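Local atomic coordinates of periplasmic iron-binding protein (Synechocystis sp., PDB entry 2VOZ), a protein that binds ferric iron in the periplasm and probably hands it to an ABC transporter for import into the cell. Residues V86-L91 against V261-A266; T127-V132 against N167-S172; N223-I228 against E296-Y301. All coordinates share one frame; numbering follows the deposited sequence. Where two conformers were deposited one is given.

Contact 1. Residues V86-L91 against V261-A266; sequences VDAGML and VNVSGA
Asn262 reaches from its strand to the start of the helix that follows Val86, and Asp87 and Ala88 meet its amide there. Its CB is directed at the helix start, and with CG anti to the backbone N (chi1 -155°) the amide is carried on to the turn. Asn262 CG comes to 3.6 Å from Asp87 OD2. OD1 then takes two backbone protons: Ala88 N at 2.8 Å from Asn262 OD1, nearly straight at 175° but tilted out of the carbonyl plane, and Asn262's own neighbour Val263 N, which lies in that plane on a lone pair. Two bonds on one oxygen fix the rotation of the amide. Asn262 ND2 gives a weak bond to Asp87 OD2, 2.9 Å away; amide and carboxylate planes stand 71° apart. Asp87 OD2 is also the N-cap acceptor of the helix, taking Gly89 N at 2.8 Å with its anti lone pair, and it receives Ser172 OG as well; so many donors would probably stabilise the negative charge.

The setting is the periplasmic binding protein fold, with strand 261-268 antiparallel both to strand 82-86 and to the long strand 124-136. Only Asp87, the N-cap, separates the end of strand 82-86 from helix 88-96. Val86 and Ser264 form a non-hydrogen-bonded pair, and Val86 CG2 packs 3.9 Å from Ser264 CB on the sheet face they share. One residue on, Asp87 N donates to Val263 O in the carbonyl plane, at 2.8 Å.

Apolar contacts flank this: Ala88 CB, at the helix start, and Leu91 CD1, a turn later, both approach Val263 CG2, and Leu91 CD2 lies 3.7 Å from Gly265 O. Leu91 also packs on Phe100 and Trp123, both in loops.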
ATOM      1  N   VAL B  86      19.156   5.355 -10.036  1.00  8.50           N
ATOM      2  CA  VAL B  86      19.353   4.041 -10.615  1.00  8.69           C
ATOM      3  C   VAL B  86      19.954   4.302 -11.985  1.00  8.62           C
ATOM      4  O   VAL B  86      19.411   5.099 -12.782  1.00  9.82           O
ATOM      5  CB  VAL B  86      18.024   3.273 -10.689  1.00  8.98           C
ATOM      6  CG1 VAL B  86      18.189   1.962 -11.446  1.00 10.93           C
ATOM      7  CG2 VAL B  86      17.474   3.063  -9.272  1.00  8.82           C
ATOM      8  N   ASP B  87      21.087   3.634 -12.209  1.00  8.80           N
ATOM      9  CA  ASP B  87      21.841   3.573 -13.452  1.00  9.62           C
ATOM     10  C   ASP B  87      22.917   4.621 -13.399  1.00  9.95           C
ATOM     11  O   ASP B  87      22.636   5.798 -13.081  1.00  9.27           O
ATOM     12  CB  ASP B  87      20.949   3.745 -14.713  1.00 10.17           C
ATOM     13  CG  ASP B  87      21.608   3.205 -15.979  1.00 11.47           C
ATOM     14  OD1 ASP B  87      21.088   2.202 -16.535  1.00 11.95           O
ATOM     15  OD2 ASP B  87      22.676   3.753 -16.402  1.00 13.69           O
ATOM     16  N   ALA B  88      24.147   4.208 -13.727  1.00  8.63           N
ATOM     17  CA  ALA B  88      25.298   5.138 -13.774  1.00  9.74           C
ATOM     18  C   ALA B  88      25.010   6.282 -14.745  1.00  9.10           C
ATOM     19  O   ALA B  88      25.599   7.371 -14.633  1.00  8.69           O
ATOM     20  CB  ALA B  88      26.604   4.424 -14.171  1.00 10.60           C
ATOM     21  N   GLY B  89      24.137   6.036 -15.714  1.00  8.00           N
ATOM     22  CA  GLY B  89      23.776   7.095 -16.708  1.00  8.96           C
ATOM     23  C   GLY B  89      22.951   8.214 -16.038  1.00 10.76           C
ATOM     24  O   GLY B  89      22.985   9.386 -16.467  1.00 11.55           O
ATOM     25  N   MET B  90      22.170   7.858 -15.025  1.00  9.71           N
ATOM     26  CA  MET B  90      21.410   8.857 -14.263  1.00  9.59           C
ATOM     27  C   MET B  90      22.270   9.591 -13.264  1.00  9.01           C
ATOM     28  O   MET B  90      22.123  10.794 -13.096  1.00  9.88           O
ATOM     29  CB  MET B  90      20.139   8.288 -13.590  1.00 10.06           C
ATOM     30  CG  MET B  90      19.090   7.741 -14.584  1.00 12.62           C
ATOM     31  SD  MET B  90      18.634   8.945 -15.930  1.00 17.55           S
ATOM     32  CE  MET B  90      18.069  10.339 -15.004  1.00 18.17           C
ATOM     33  N   LEU B  91      23.174   8.876 -12.599  1.00  8.56           N
ATOM     34  CA  LEU B  91      24.166   9.543 -11.772  1.00  7.53           C
ATOM     35  C   LEU B  91      24.975  10.541 -12.591  1.00  7.53           C
ATOM     36  O   LEU B  91      25.260  11.649 -12.136  1.00  7.49           O
ATOM     37  CB  LEU B  91      25.074   8.515 -11.108  1.00  7.78           C
ATOM     38  CG  LEU B  91      24.264   7.730 -10.059  1.00  7.15           C
ATOM     39  CD1 LEU B  91      25.010   6.399  -9.693  1.00 11.30           C
ATOM     40  CD2 LEU B  91      23.967   8.608  -8.817  1.00  8.39           C
ATOM     41  N   VAL B 261      27.661  -4.764 -16.351  1.00  8.25           N
ATOM     42  CA  VAL B 261      26.953  -4.467 -15.099  1.00  9.22           C
ATOM     43  C   VAL B 261      26.683  -2.958 -15.007  1.00  8.64           C
ATOM     44  O   VAL B 261      27.335  -2.132 -15.698  1.00  9.28           O
ATOM     45  CB  VAL B 261      27.692  -4.984 -13.864  1.00 10.12           C
ATOM     46  CG1 VAL B 261      27.721  -6.529 -13.869  1.00 10.20           C
ATOM     47  CG2 VAL B 261      29.105  -4.358 -13.787  1.00  9.22           C
ATOM     48  N   ASN B 262      25.680  -2.602 -14.220  1.00  8.33           N
ATOM     49  CA  ASN B 262      25.373  -1.217 -13.970  1.00  7.64           C
ATOM     50  C   ASN B 262      24.945  -1.143 -12.506  1.00  8.31           C
ATOM     51  O   ASN B 262      24.741  -2.177 -11.879  1.00  8.63           O
ATOM     52  CB  ASN B 262      24.247  -0.764 -14.910  1.00  9.50           C
ATOM     53  CG  ASN B 262      24.270   0.716 -15.159  1.00  8.29           C
ATOM     54  OD1 ASN B 262      24.692   1.503 -14.296  1.00 10.82           O
ATOM     55  ND2 ASN B 262      23.788   1.120 -16.342  1.00  9.10           N
ATOM     56  N   VAL B 263      24.851   0.069 -11.977  1.00  8.33           N
ATOM     57  CA  VAL B 263      24.605   0.237 -10.552  1.00  8.63           C
ATOM     58  C   VAL B 263      23.410   1.093 -10.250  1.00  8.84           C
ATOM     59  O   VAL B 263      22.980   1.896 -11.085  1.00  9.32           O
ATOM     60  CB  VAL B 263      25.858   0.853  -9.816  1.00  8.67           C
ATOM     61  CG1 VAL B 263      27.074  -0.053  -9.936  1.00  9.48           C
ATOM     62  CG2 VAL B 263      26.203   2.263 -10.387  1.00 10.60           C
ATOM     63  N   SER B 264      22.876   0.929  -9.038  1.00  8.77           N
ATOM     64  CA  SER B 264      22.117   2.019  -8.423  0.70 10.36           C
ATOM     65  C   SER B 264      23.023   2.583  -7.338  1.00 10.35           C
ATOM     66  O   SER B 264      23.834   1.844  -6.699  1.00 10.06           O
ATOM     67  CB  SER B 264      20.795   1.554  -7.801  0.70 10.66           C
ATOM     68  OG  SER B 264      21.029   0.830  -6.638  0.70 15.54           O
ATOM     69  N   GLY B 265      22.928   3.879  -7.119  1.00  9.16           N
ATOM     70  CA  GLY B 265      23.975   4.453  -6.292  1.00  8.50           C
ATOM     71  C   GLY B 265      23.658   5.874  -5.874  1.00  7.72           C
ATOM     72  O   GLY B 265      22.619   6.405  -6.224  1.00  8.46           O
ATOM     73  N   ALA B 266      24.576   6.496  -5.161  1.00  8.55           N
ATOM     74  CA  ALA B 266      24.258   7.808  -4.564  1.00  6.88           C
ATOM     75  C   ALA B 266      25.523   8.608  -4.331  1.00  9.07           C
ATOM     76  O   ALA B 266      26.623   8.043  -4.267  1.00  8.71           O
ATOM     77  CB  ALA B 266      23.547   7.596  -3.252  1.00  7.24           C
TER

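Contact 2. Residues T127-V132 against N167-S172; sequences TQRARV and NVYNLS
Arg131 lays its guanidinium over CB of Tyr169 and bonds to Asn170, the next residue of the helix. The direct hydrogen bond runs from Arg131 NH2 to Asn170 OD1, 2.9 Å long; it meets the oxygen from above the carbonyl plane, 46° out of it. Water 1 accepts from Arg131 NE at 3.0 Å. Asn170 ND2 turns to Pro164 O instead.

The rest is flat-group packing. Tyr169 CB sits over the centre of one face of the Arg131 guanidinium, 3.4 Å above its plane, and Arg131 NH1 reaches 3.7 Å from Tyr169 CD2. Arg129, two residues earlier on the strand, has its chain bent at chi2 and chi3, which brings NH1 to 3.7 Å from Tyr169 CE1, the ring carbon lying at the guanidinium edge.

Both charges find their ion-pair partners elsewhere: Arg131 NH1 with Asp205, Arg129 NH2 with Glu300. Tyr169 is an iron ligand, and its OH is hydrogen-bonded to that of Tyr226.

Residues 127-132 of strand 124-136 pass 168-172, the first turn of helix 168-181, at 77°, the axes of these segments 10.5 Å apart. Strand 261-268 runs alongside the former, while Leu171 packs on helix 333-342.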
ATOM      1  N   THR B 127      24.075  -1.016  -5.256  1.00  8.48           N
ATOM      2  CA  THR B 127      23.639  -2.334  -5.754  1.00  8.29           C
ATOM      3  C   THR B 127      24.093  -2.426  -7.186  1.00  7.81           C
ATOM      4  O   THR B 127      24.433  -1.406  -7.797  1.00  7.82           O
ATOM      5  CB  THR B 127      22.089  -2.485  -5.714  1.00  9.56           C
ATOM      6  OG1 THR B 127      21.526  -1.581  -6.660  1.00 13.02           O
ATOM      7  CG2 THR B 127      21.574  -2.202  -4.311  1.00 13.58           C
ATOM      8  N   GLN B 128      24.075  -3.628  -7.745  1.00  7.47           N
ATOM      9  CA  GLN B 128      24.383  -3.786  -9.143  1.00  7.86           C
ATOM     10  C   GLN B 128      23.409  -4.752  -9.810  1.00  8.47           C
ATOM     11  O   GLN B 128      22.770  -5.575  -9.147  1.00  8.71           O
ATOM     12  CB  GLN B 128      25.847  -4.187  -9.351  1.00 10.23           C
ATOM     13  CG  GLN B 128      26.206  -5.484  -8.803  1.00 10.67           C
ATOM     14  CD  GLN B 128      27.716  -5.796  -8.895  1.00 10.88           C
ATOM     15  OE1 GLN B 128      28.361  -5.587  -9.923  1.00 11.55           O
ATOM     16  NE2 GLN B 128      28.263  -6.307  -7.810  1.00 11.18           N
ATOM     17  N   ARG B 129      23.196  -4.538 -11.105  1.00  8.24           N
ATOM     18  CA  ARG B 129      22.336  -5.387 -11.919  1.00  6.87           C
ATOM     19  C   ARG B 129      23.162  -5.730 -13.150  1.00  7.42           C
ATOM     20  O   ARG B 129      24.152  -5.044 -13.450  1.00  9.41           O
ATOM     21  CB  ARG B 129      21.039  -4.646 -12.361  1.00  7.93           C
ATOM     22  CG  ARG B 129      21.255  -3.314 -13.137  1.00  7.20           C
ATOM     23  CD  ARG B 129      21.353  -2.033 -12.248  1.00 10.96           C
ATOM     24  NE  ARG B 129      20.166  -1.886 -11.409  1.00  8.28           N
ATOM     25  CZ  ARG B 129      18.982  -1.421 -11.857  1.00  9.98           C
ATOM     26  NH1 ARG B 129      18.858  -1.022 -13.119  1.00  9.98           N
ATOM     27  NH2 ARG B 129      17.930  -1.387 -11.056  1.00 10.52           N
ATOM     28  N   ALA B 130      22.788  -6.790 -13.832  1.00  7.24           N
ATOM     29  CA  ALA B 130      23.492  -7.190 -15.061  1.00  7.51           C
ATOM     30  C   ALA B 130      22.526  -7.053 -16.209  1.00  7.88           C
ATOM     31  O   ALA B 130      21.340  -7.343 -16.033  1.00  8.87           O
ATOM     32  CB  ALA B 130      23.953  -8.679 -14.935  1.00  9.02           C
ATOM     33  N   ARG B 131      23.006  -6.613 -17.372  1.00  8.86           N
ATOM     34  CA  ARG B 131      22.155  -6.536 -18.549  1.00  9.10           C
ATOM     35  C   ARG B 131      22.485  -7.825 -19.326  1.00  9.89           C
ATOM     36  O   ARG B 131      23.584  -7.995 -19.852  1.00 11.30           O
ATOM     37  CB  ARG B 131      22.388  -5.242 -19.366  1.00  8.32           C
ATOM     38  CG  ARG B 131      21.256  -5.010 -20.411  1.00  9.16           C
ATOM     39  CD  ARG B 131      21.034  -3.519 -20.590  1.00  8.53           C
ATOM     40  NE  ARG B 131      19.878  -3.219 -21.430  1.00  9.45           N
ATOM     41  CZ  ARG B 131      18.601  -3.301 -21.028  1.00  9.53           C
ATOM     42  NH1 ARG B 131      18.298  -3.690 -19.792  1.00  5.69           N
ATOM     43  NH2 ARG B 131      17.617  -2.978 -21.867  1.00 10.10           N
ATOM     44  N   VAL B 132      21.539  -8.751 -19.318  1.00  8.53           N
ATOM     45  CA  VAL B 132      21.816 -10.099 -19.769  1.00  9.00           C
ATOM     46  C   VAL B 132      21.027 -10.420 -21.032  1.00  9.20           C
ATOM     47  O   VAL B 132      20.296  -9.582 -21.548  1.00  8.79           O
ATOM     48  CB  VAL B 132      21.469 -11.133 -18.671  1.00  9.75           C
ATOM     49  CG1 VAL B 132      22.393 -10.969 -17.442  1.00 11.56           C
ATOM     50  CG2 VAL B 132      19.957 -11.084 -18.267  1.00  8.49           C
ATOM     51  N   ASN B 167      15.861   4.588 -23.488  1.00  8.84           N
ATOM     52  CA  ASN B 167      15.954   4.032 -22.148  1.00  8.09           C
ATOM     53  C   ASN B 167      17.406   4.003 -21.681  1.00  7.10           C
ATOM     54  O   ASN B 167      18.296   3.631 -22.433  1.00  6.78           O
ATOM     55  CB  ASN B 167      15.415   2.620 -22.122  1.00  9.66           C
ATOM     56  CG  ASN B 167      15.656   1.958 -20.788  1.00  9.04           C
ATOM     57  OD1 ASN B 167      16.596   1.201 -20.652  1.00 13.58           O
ATOM     58  ND2 ASN B 167      14.814   2.253 -19.807  1.00 13.79           N
ATOM     59  N   VAL B 168      17.600   4.446 -20.450  1.00  7.83           N
ATOM     60  CA  VAL B 168      18.969   4.601 -19.933  1.00  8.22           C
ATOM     61  C   VAL B 168      19.737   3.303 -19.842  1.00  8.72           C
ATOM     62  O   VAL B 168      20.985   3.306 -19.979  1.00  7.20           O
ATOM     63  CB  VAL B 168      18.982   5.350 -18.611  1.00  9.59           C
ATOM     64  CG1 VAL B 168      18.457   4.427 -17.473  1.00 10.75           C
ATOM     65  CG2 VAL B 168      20.406   5.939 -18.327  1.00  8.99           C
ATOM     66  N   TYR B 169      19.055   2.177 -19.593  1.00  8.73           N
ATOM     67  CA  TYR B 169      19.794   0.906 -19.580  1.00  8.26           C
ATOM     68  C   TYR B 169      20.467   0.611 -20.931  1.00  7.66           C
ATOM     69  O   TYR B 169      21.586   0.092 -20.978  1.00  7.05           O
ATOM     70  CB  TYR B 169      18.893  -0.298 -19.268  1.00  9.21           C
ATOM     71  CG  TYR B 169      17.944  -0.101 -18.106  1.00 10.67           C
ATOM     72  CD1 TYR B 169      18.278   0.694 -17.022  1.00 10.64           C
ATOM     73  CD2 TYR B 169      16.704  -0.752 -18.117  1.00 11.33           C
ATOM     74  CE1 TYR B 169      17.369   0.846 -15.959  1.00 13.88           C
ATOM     75  CE2 TYR B 169      15.821  -0.613 -17.068  1.00 14.06           C
ATOM     76  CZ  TYR B 169      16.154   0.183 -16.025  1.00 14.36           C
ATOM     77  OH  TYR B 169      15.234   0.311 -14.998  1.00 17.80           O
ATOM     78  N   ASN B 170      19.769   0.907 -22.013  1.00  7.68           N
ATOM     79  CA  ASN B 170      20.327   0.755 -23.364  1.00  8.21           C
ATOM     80  C   ASN B 170      21.423   1.759 -23.618  1.00  8.48           C
ATOM     81  O   ASN B 170      22.475   1.400 -24.148  1.00  9.42           O
ATOM     82  CB  ASN B 170      19.234   0.932 -24.414  1.00  8.12           C
ATOM     83  CG  ASN B 170      18.320  -0.254 -24.514  1.00 10.52           C
ATOM     84  OD1 ASN B 170      18.664  -1.391 -24.121  1.00  8.91           O
ATOM     85  ND2 ASN B 170      17.117   0.006 -25.021  1.00 10.30           N
ATOM     86  N   LEU B 171      21.173   3.024 -23.264  1.00  8.28           N
ATOM     87  CA  LEU B 171      22.195   4.063 -23.404  1.00  8.90           C
ATOM     88  C   LEU B 171      23.486   3.602 -22.716  1.00  8.72           C
ATOM     89  O   LEU B 171      24.569   3.714 -23.276  1.00  8.36           O
ATOM     90  CB  LEU B 171      21.720   5.374 -22.762  1.00  9.34           C
ATOM     91  CG  LEU B 171      20.732   6.198 -23.616  1.00 10.58           C
ATOM     92  CD1 LEU B 171      20.079   7.327 -22.813  1.00 14.37           C
ATOM     93  CD2 LEU B 171      21.413   6.745 -24.852  1.00 14.82           C
ATOM     94  N   SER B 172      23.346   3.045 -21.515  1.00  7.94           N
ATOM     95  CA  SER B 172      24.529   2.612 -20.784  1.00  7.01           C
ATOM     96  C   SER B 172      25.235   1.383 -21.381  1.00  8.24           C
ATOM     97  O   SER B 172      26.493   1.313 -21.389  1.00  7.49           O
ATOM     98  CB  SER B 172      24.186   2.421 -19.291  1.00  7.85           C
ATOM     99  OG  SER B 172      23.938   3.715 -18.713  1.00  7.91           O
TER
HETATM  100  O   HOH W   1      20.663  -2.735 -24.272  1.00 31.28           O

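Contact 3. Residues N223-I228 against E296-Y301; sequences NSYYYI and EGNNEY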
ATOM      1  N   ASN B 223      17.501  -6.506 -18.190  1.00  8.16           N
ATOM      2  CA  ASN B 223      18.214  -6.688 -16.939  1.00  8.26           C
ATOM      3  C   ASN B 223      17.861  -7.988 -16.235  1.00  8.38           C
ATOM      4  O   ASN B 223      16.738  -8.501 -16.389  1.00  8.77           O
ATOM      5  CB  ASN B 223      17.969  -5.514 -16.030  1.00  8.20           C
ATOM      6  CG  ASN B 223      18.660  -4.243 -16.541  1.00  8.16           C
ATOM      7  OD1 ASN B 223      19.611  -4.304 -17.345  1.00  8.41           O
ATOM      8  ND2 ASN B 223      18.196  -3.092 -16.056  1.00  9.58           N
ATOM      9  N   SER B 224      18.815  -8.438 -15.424  1.00  9.23           N
ATOM     10  CA  SER B 224      18.741  -9.656 -14.640  1.00  9.13           C
ATOM     11  C   SER B 224      17.517  -9.715 -13.693  1.00  9.00           C
ATOM     12  O   SER B 224      16.830 -10.753 -13.626  1.00  7.70           O
ATOM     13  CB  SER B 224      20.057  -9.798 -13.822  1.00  9.45           C
ATOM     14  OG  SER B 224      20.311  -8.622 -13.061  1.00  9.41           O
ATOM     15  N   TYR B 225      17.248  -8.641 -12.949  1.00  8.24           N
ATOM     16  CA  TYR B 225      16.218  -8.718 -11.888  1.00  8.77           C
ATOM     17  C   TYR B 225      14.791  -8.888 -12.412  1.00  8.99           C
ATOM     18  O   TYR B 225      13.926  -9.348 -11.685  1.00  9.79           O
ATOM     19  CB  TYR B 225      16.290  -7.500 -10.960  1.00  9.77           C
ATOM     20  CG  TYR B 225      16.253  -6.196 -11.690  1.00  7.24           C
ATOM     21  CD1 TYR B 225      15.044  -5.536 -11.946  1.00  8.37           C
ATOM     22  CD2 TYR B 225      17.428  -5.607 -12.136  1.00  6.68           C
ATOM     23  CE1 TYR B 225      15.028  -4.332 -12.651  1.00  6.80           C
ATOM     24  CE2 TYR B 225      17.411  -4.386 -12.813  1.00  9.57           C
ATOM     25  CZ  TYR B 225      16.211  -3.771 -13.086  1.00  8.17           C
ATOM     26  OH  TYR B 225      16.190  -2.563 -13.768  1.00 11.19           O
ATOM     27  N   TYR B 226      14.524  -8.500 -13.658  1.00  8.05           N
ATOM     28  CA  TYR B 226      13.193  -8.704 -14.202  1.00  8.49           C
ATOM     29  C   TYR B 226      12.829 -10.162 -14.297  1.00  7.65           C
ATOM     30  O   TYR B 226      11.664 -10.519 -14.102  1.00  9.07           O
ATOM     31  CB  TYR B 226      13.067  -8.064 -15.583  1.00  8.28           C
ATOM     32  CG  TYR B 226      13.194  -6.578 -15.500  1.00  8.56           C
ATOM     33  CD1 TYR B 226      12.212  -5.814 -14.842  1.00  8.84           C
ATOM     34  CD2 TYR B 226      14.290  -5.935 -16.074  1.00  9.78           C
ATOM     35  CE1 TYR B 226      12.340  -4.427 -14.743  1.00  9.67           C
ATOM     36  CE2 TYR B 226      14.420  -4.546 -15.981  1.00  8.97           C
ATOM     37  CZ  TYR B 226      13.438  -3.811 -15.329  1.00 10.09           C
ATOM     38  OH  TYR B 226      13.588  -2.438 -15.218  1.00 13.00           O
ATOM     39  N   TYR B 227      13.808 -11.011 -14.605  1.00  7.15           N
ATOM     40  CA  TYR B 227      13.514 -12.431 -14.668  1.00  8.21           C
ATOM     41  C   TYR B 227      13.282 -13.026 -13.272  1.00  8.63           C
ATOM     42  O   TYR B 227      12.412 -13.887 -13.093  1.00  8.58           O
ATOM     43  CB  TYR B 227      14.632 -13.137 -15.406  1.00  8.84           C
ATOM     44  CG  TYR B 227      14.358 -14.595 -15.737  1.00  8.64           C
ATOM     45  CD1 TYR B 227      13.713 -14.962 -16.928  1.00 10.53           C
ATOM     46  CD2 TYR B 227      14.741 -15.594 -14.865  1.00  9.29           C
ATOM     47  CE1 TYR B 227      13.479 -16.300 -17.241  1.00 12.12           C
ATOM     48  CE2 TYR B 227      14.514 -16.938 -15.168  1.00 10.75           C
ATOM     49  CZ  TYR B 227      13.893 -17.285 -16.358  1.00 12.53           C
ATOM     50  OH  TYR B 227      13.682 -18.629 -16.607  1.00 12.74           O
ATOM     51  N   ILE B 228      14.035 -12.525 -12.299  1.00  8.91           N
ATOM     52  CA  ILE B 228      13.857 -12.978 -10.907  1.00  9.05           C
ATOM     53  C   ILE B 228      12.439 -12.665 -10.455  1.00  9.21           C
ATOM     54  O   ILE B 228      11.807 -13.494  -9.788  1.00 10.36           O
ATOM     55  CB  ILE B 228      14.948 -12.413  -9.957  1.00  8.77           C
ATOM     56  CG1 ILE B 228      16.361 -12.565 -10.551  1.00  8.94           C
ATOM     57  CG2 ILE B 228      14.822 -13.089  -8.569  1.00  9.04           C
ATOM     58  CD1 ILE B 228      16.729 -14.039 -10.923  1.00  8.31           C
ATOM     59  N   GLU B 296      18.299  -7.086  -1.877  1.00  9.16           N
ATOM     60  CA  GLU B 296      17.107  -7.957  -1.971  1.00 10.38           C
ATOM     61  C   GLU B 296      15.914  -7.211  -2.531  1.00  9.94           C
ATOM     62  O   GLU B 296      15.112  -7.791  -3.240  1.00 11.00           O
ATOM     63  CB  GLU B 296      16.704  -8.447  -0.573  1.00 11.26           C
ATOM     64  CG  GLU B 296      17.514  -9.615  -0.085  1.00 14.67           C
ATOM     65  CD  GLU B 296      17.202 -10.915  -0.854  1.00 15.88           C
ATOM     66  OE1 GLU B 296      16.195 -10.988  -1.591  1.00 16.08           O
ATOM     67  OE2 GLU B 296      17.971 -11.846  -0.698  1.00 14.69           O
ATOM     68  N   GLY B 297      15.792  -5.932  -2.169  1.00 10.07           N
ATOM     69  CA  GLY B 297      14.592  -5.116  -2.480  1.00 10.08           C
ATOM     70  C   GLY B 297      14.137  -5.233  -3.927  1.00 10.80           C
ATOM     71  O   GLY B 297      12.915  -5.340  -4.233  1.00 11.57           O
ATOM     72  N   ASN B 298      15.111  -5.187  -4.836  1.00  9.97           N
ATOM     73  CA  ASN B 298      14.820  -5.306  -6.247  1.00 10.52           C
ATOM     74  C   ASN B 298      15.560  -6.476  -6.899  1.00  9.37           C
ATOM     75  O   ASN B 298      15.891  -6.430  -8.074  1.00  8.62           O
ATOM     76  CB  ASN B 298      15.134  -3.999  -6.975  1.00 11.50           C
ATOM     77  CG  ASN B 298      14.527  -3.933  -8.378  1.00 11.98           C
ATOM     78  OD1 ASN B 298      13.478  -4.547  -8.671  1.00 13.37           O
ATOM     79  ND2 ASN B 298      15.174  -3.161  -9.256  1.00 12.22           N
ATOM     80  N   ASN B 299      15.862  -7.524  -6.135  1.00  8.29           N
ATOM     81  CA  ASN B 299      16.481  -8.709  -6.745  1.00  8.32           C
ATOM     82  C   ASN B 299      17.782  -8.367  -7.475  1.00  8.78           C
ATOM     83  O   ASN B 299      18.048  -8.877  -8.569  1.00  8.50           O
ATOM     84  CB  ASN B 299      15.486  -9.399  -7.692  1.00  8.24           C
ATOM     85  CG  ASN B 299      14.331  -9.963  -6.960  1.00  9.90           C
ATOM     86  OD1 ASN B 299      14.526 -10.746  -6.019  1.00 11.45           O
ATOM     87  ND2 ASN B 299      13.119  -9.596  -7.369  1.00 11.15           N
ATOM     88  N   GLU B 300      18.570  -7.502  -6.844  1.00  7.79           N
ATOM     89  CA  GLU B 300      19.855  -7.023  -7.388  0.70  7.88           C
ATOM     90  C   GLU B 300      20.973  -7.665  -6.601  1.00  8.81           C
ATOM     91  O   GLU B 300      20.722  -8.342  -5.600  1.00  9.26           O
ATOM     92  CB  GLU B 300      19.957  -5.487  -7.268  0.70  8.07           C
ATOM     93  CG  GLU B 300      19.267  -4.732  -8.396  0.70 10.52           C
ATOM     94  CD  GLU B 300      18.712  -3.346  -7.988  0.70 15.25           C
ATOM     95  OE1 GLU B 300      18.105  -2.680  -8.856  0.70 17.15           O
ATOM     96  OE2 GLU B 300      18.873  -2.892  -6.821  0.70 14.89           O
ATOM     97  N   TYR B 301      22.218  -7.465  -7.060  1.00  8.20           N
ATOM     98  CA  TYR B 301      23.369  -7.988  -6.325  1.00  7.79           C
ATOM     99  C   TYR B 301      23.914  -6.894  -5.416  1.00  8.60           C
ATOM    100  O   TYR B 301      23.967  -5.714  -5.808  1.00  8.70           O
ATOM    101  CB  TYR B 301      24.486  -8.351  -7.285  1.00  9.16           C
ATOM    102  CG  TYR B 301      24.149  -9.357  -8.342  1.00  8.32           C
ATOM    103  CD1 TYR B 301      23.615  -8.960  -9.593  1.00  7.95           C
ATOM    104  CD2 TYR B 301      24.380 -10.724  -8.119  1.00  8.93           C
ATOM    105  CE1 TYR B 301      23.335  -9.903 -10.592  1.00  8.80           C
ATOM    106  CE2 TYR B 301      24.094 -11.675  -9.119  1.00  9.48           C
ATOM    107  CZ  TYR B 301      23.584 -11.248 -10.345  1.00  8.67           C
ATOM    108  OH  TYR B 301      23.317 -12.149 -11.351  1.00  9.00           O
TER
HETATM  109  O   HOH W   2      20.132  -8.800 -10.412  1.00 11.04           O
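This is close packing of Tyr225 and Ile228, in the first turn of helix 224-232, against Asn298 and Asn299 in the turn that ends helix 288-297, with one bridging water and no direct hydrogen bond between the two segments. The turn is a Schellman motif: Asn299, with positive phi, is its C-prime residue, and Asn299 N reaches back to Glu296 O. The carbonyls of Asn298 and Asn299 press on Tyr225, whose CB lies 3.1 Å from Asn298 O.

With CG of Tyr225 between the backbone N and the carbonyl carbon (chi1 53°), the ring turns one face to the Asn298 amide. Asn298 ND2 stands 3.5 Å above that face, offset toward the rim, with amide and ring planes 54° apart. The amide is hydrogen-bonded elsewhere: OD1 accepts from Arg229 NH1, and ND2 donates to OE1 of Glu300, the salt-bridge partner of Arg129, though Glu300 has two conformers and this bond belongs to one of them. Ile228 CG2 meets Asn299 OD1 at 3.5 Å, an oxygen bonded to Lys232.

Tyr225 and Tyr226 are both iron ligands. In this apo form Asn223 ND2 donates to Tyr225 OH at 3.1 Å. Water 2 donates to Asn299 O at 2.8 Å and is hydrogen-bonded to Ser224 OG, 2.7 Å from it.

In the fold
The three contacts lie close to the iron site. Contact 2 supplies Tyr169 and contact 3 supplies Tyr225 and Tyr226; His43 and Tyr44 complete the ligand set, and the side chains of Tyr44 and Asn298 come within about 3 Å. Contact 1 brings no ligand, but Asp87 OD1 packs 3.2 Å from Tyr169 CD1. Contacts 1 and 2 have centres about 8 Å apart and lie on neighbouring strands of one sheet, 261-268 and 124-136, with Asp87 OD2 and Ser172 OG 2.6 Å apart in a probable hydrogen bond. Contact 2 joins contact 3, about 12 Å away between centres, through Arg129 NH2 and Glu300 OE1, a 2.6 Å salt bridge. Contacts 1 and 3 do not touch.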